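Local coordinates for protein CEP104 (Gallus gallus, PDB 5JO8) that is a centriolar protein whose TOG domain probably binds tubulin or microtubules, at residues Ile238-Tyr243 / Asp272-Ile277. Residues are numbered along the deposited sequence; the frame is centred on the assembly and turned at random.
Sequences IIFGMY and DGFTKI
Y243 and F274 lie ring on ring in an offset stack, their centroids 3.9 Å apart and their planes only 11° from parallel. CD1 of F274 sits over the centre of one tyrosine face, 3.4 Å from CG of Y243, and CD1 of Y243 sits likewise over the phenylalanine ring. The slide between the rings brings CB of F274 above the phenol as well, making a CH-pi contact. CB of Y243 points toward the other helix, and with CG anti to the backbone N (chi1 177°) the ring lies over F274.

F240, one turn back, meets the same phenylalanine obliquely: the planes stand at 89°, with CD1 of F240 3.7 Å from CE1 of F274. Its outer end then runs on to the backbone at G273, where CE1 of F240 comes within 3.7 Å of the glycine CA; with no side chain on G273, the end of the ring comes up close to the helix backbone. CG2 of I239 touches F274 at the ring edge, 3.9 Å from CZ. At the exposed end of the contact, CG2 of I277 meets the edge of the Y243 ring, in its plane, and its CD1 reaches both rings, 3.9 Å from F240 CD1 and from Y243 CD2.

No hydrogen bond crosses between the segments, so packing alone joins them. I250 and L251 of helix 247-253, with L254 after it, also touch F274, while A220 and L224 touch I239. The cluster of F240, Y243 and F274 packs helix 265-276, the last of the model, against helix 229-245, extending the row of stacked helices that characterises the HEAT-like, all-helical TOG fold.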
loop_
_atom_site.group_PDB
_atom_site.type_symbol
_atom_site.label_atom_id
_atom_site.label_comp_id
_atom_site.label_asym_id
_atom_site.label_seq_id
_atom_site.Cartn_x
_atom_site.Cartn_y
_atom_site.Cartn_z
ATOM N N ILE A 238 -10.832 -7.394 -14.812
ATOM C CA ILE A 238 -11.521 -6.604 -13.808
ATOM C C ILE A 238 -12.875 -6.164 -14.356
ATOM O O ILE A 238 -13.902 -6.290 -13.686
ATOM C CB ILE A 238 -10.648 -5.414 -13.383
ATOM C CG1 ILE A 238 -9.490 -5.879 -12.493
ATOM C CG2 ILE A 238 -11.472 -4.354 -12.655
ATOM C CD1 ILE A 238 -8.397 -4.844 -12.326
ATOM N N ILE A 239 -12.866 -5.668 -15.585
ATOM C CA ILE A 239 -14.091 -5.200 -16.213
ATOM C C ILE A 239 -15.089 -6.342 -16.425
ATOM O O ILE A 239 -16.277 -6.190 -16.137
ATOM C CB ILE A 239 -13.795 -4.429 -17.501
ATOM C CG1 ILE A 239 -13.047 -3.138 -17.159
ATOM C CG2 ILE A 239 -15.100 -4.099 -18.248
ATOM C CD1 ILE A 239 -12.397 -2.484 -18.335
ATOM N N PHE A 240 -14.608 -7.485 -16.910
ATOM C CA PHE A 240 -15.480 -8.638 -17.119
ATOM C C PHE A 240 -16.099 -9.085 -15.801
ATOM O O PHE A 240 -17.271 -9.444 -15.743
ATOM C CB PHE A 240 -14.707 -9.802 -17.745
ATOM C CG PHE A 240 -14.423 -9.632 -19.211
ATOM C CD1 PHE A 240 -15.397 -9.148 -20.074
ATOM C CD2 PHE A 240 -13.187 -9.968 -19.734
ATOM C CE1 PHE A 240 -15.137 -9.004 -21.433
ATOM C CE2 PHE A 240 -12.919 -9.828 -21.088
ATOM C CZ PHE A 240 -13.894 -9.341 -21.938
ATOM N N GLY A 241 -15.303 -9.062 -14.739
ATOM C CA GLY A 241 -15.801 -9.393 -13.417
ATOM C C GLY A 241 -16.947 -8.487 -13.001
ATOM O O GLY A 241 -17.987 -8.946 -12.521
ATOM N N MET A 242 -16.756 -7.188 -13.203
ATOM C CA MET A 242 -17.765 -6.195 -12.864
ATOM C C MET A 242 -19.012 -6.357 -13.724
ATOM O O MET A 242 -20.133 -6.215 -13.235
ATOM C CB MET A 242 -17.209 -4.783 -13.056
ATOM C CG MET A 242 -15.981 -4.484 -12.231
ATOM S SD MET A 242 -16.361 -3.470 -10.801
ATOM C CE MET A 242 -17.184 -4.659 -9.757
ATOM N N TYR A 243 -18.801 -6.643 -15.006
ATOM C CA TYR A 243 -19.890 -6.755 -15.971
ATOM C C TYR A 243 -20.893 -7.832 -15.580
ATOM O O TYR A 243 -22.097 -7.687 -15.806
ATOM C CB TYR A 243 -19.329 -7.069 -17.358
ATOM C CG TYR A 243 -20.389 -7.273 -18.418
ATOM C CD1 TYR A 243 -21.002 -6.186 -19.029
ATOM C CD2 TYR A 243 -20.770 -8.550 -18.813
ATOM C CE1 TYR A 243 -21.970 -6.365 -20.005
ATOM C CE2 TYR A 243 -21.739 -8.738 -19.783
ATOM C CZ TYR A 243 -22.335 -7.642 -20.375
ATOM O OH TYR A 243 -23.297 -7.821 -21.342
ATOM N N ASP A 272 -17.276 -8.663 -27.440
ATOM C CA ASP A 272 -17.507 -10.093 -27.688
ATOM C C ASP A 272 -17.555 -10.862 -26.378
ATOM O O ASP A 272 -18.377 -11.767 -26.204
ATOM C CB ASP A 272 -16.426 -10.696 -28.583
ATOM C CG ASP A 272 -16.578 -10.296 -30.029
ATOM O OD1 ASP A 272 -17.668 -9.805 -30.403
ATOM O OD2 ASP A 272 -15.604 -10.477 -30.784
ATOM N N GLY A 273 -16.661 -10.499 -25.459
ATOM C CA GLY A 273 -16.621 -11.119 -24.150
ATOM C C GLY A 273 -17.917 -10.899 -23.403
ATOM O O GLY A 273 -18.434 -11.816 -22.773
ATOM N N PHE A 274 -18.442 -9.672 -23.463
ATOM C CA PHE A 274 -19.719 -9.378 -22.839
ATOM C C PHE A 274 -20.817 -10.284 -23.408
ATOM O O PHE A 274 -21.636 -10.837 -22.671
ATOM C CB PHE A 274 -20.114 -7.914 -23.063
ATOM C CG PHE A 274 -19.294 -6.909 -22.284
ATOM C CD1 PHE A 274 -18.510 -7.285 -21.196
ATOM C CD2 PHE A 274 -19.331 -5.571 -22.643
ATOM C CE1 PHE A 274 -17.771 -6.333 -20.494
ATOM C CE2 PHE A 274 -18.604 -4.623 -21.948
ATOM C CZ PHE A 274 -17.824 -5.001 -20.873
ATOM N N THR A 275 -20.842 -10.403 -24.728
ATOM C CA THR A 275 -21.844 -11.225 -25.392
ATOM C C THR A 275 -21.661 -12.710 -25.045
ATOM O O THR A 275 -22.639 -13.445 -24.934
ATOM C CB THR A 275 -21.829 -10.986 -26.907
ATOM O OG1 THR A 275 -22.156 -9.614 -27.168
ATOM C CG2 THR A 275 -22.849 -11.886 -27.619
ATOM N N LYS A 276 -20.414 -13.133 -24.839
ATOM C CA LYS A 276 -20.138 -14.488 -24.347
ATOM C C LYS A 276 -20.707 -14.703 -22.944
ATOM O O LYS A 276 -21.237 -15.771 -22.641
ATOM C CB LYS A 276 -18.636 -14.776 -24.358
ATOM C CG LYS A 276 -18.053 -14.913 -25.751
ATOM C CD LYS A 276 -16.558 -15.170 -25.722
ATOM C CE LYS A 276 -16.025 -15.408 -27.129
ATOM N NZ LYS A 276 -14.596 -15.831 -27.131
ATOM N N ILE A 277 -20.588 -13.685 -22.094
ATOM C CA ILE A 277 -21.134 -13.730 -20.745
ATOM C C ILE A 277 -22.661 -13.710 -20.774
ATOM O O ILE A 277 -23.320 -14.348 -19.949
ATOM C CB ILE A 277 -20.541 -12.588 -19.871
ATOM C CG1 ILE A 277 -19.032 -12.792 -19.696
ATOM C CG2 ILE A 277 -21.246 -12.508 -18.526
ATOM C CD1 ILE A 277 -18.297 -11.583 -19.125
#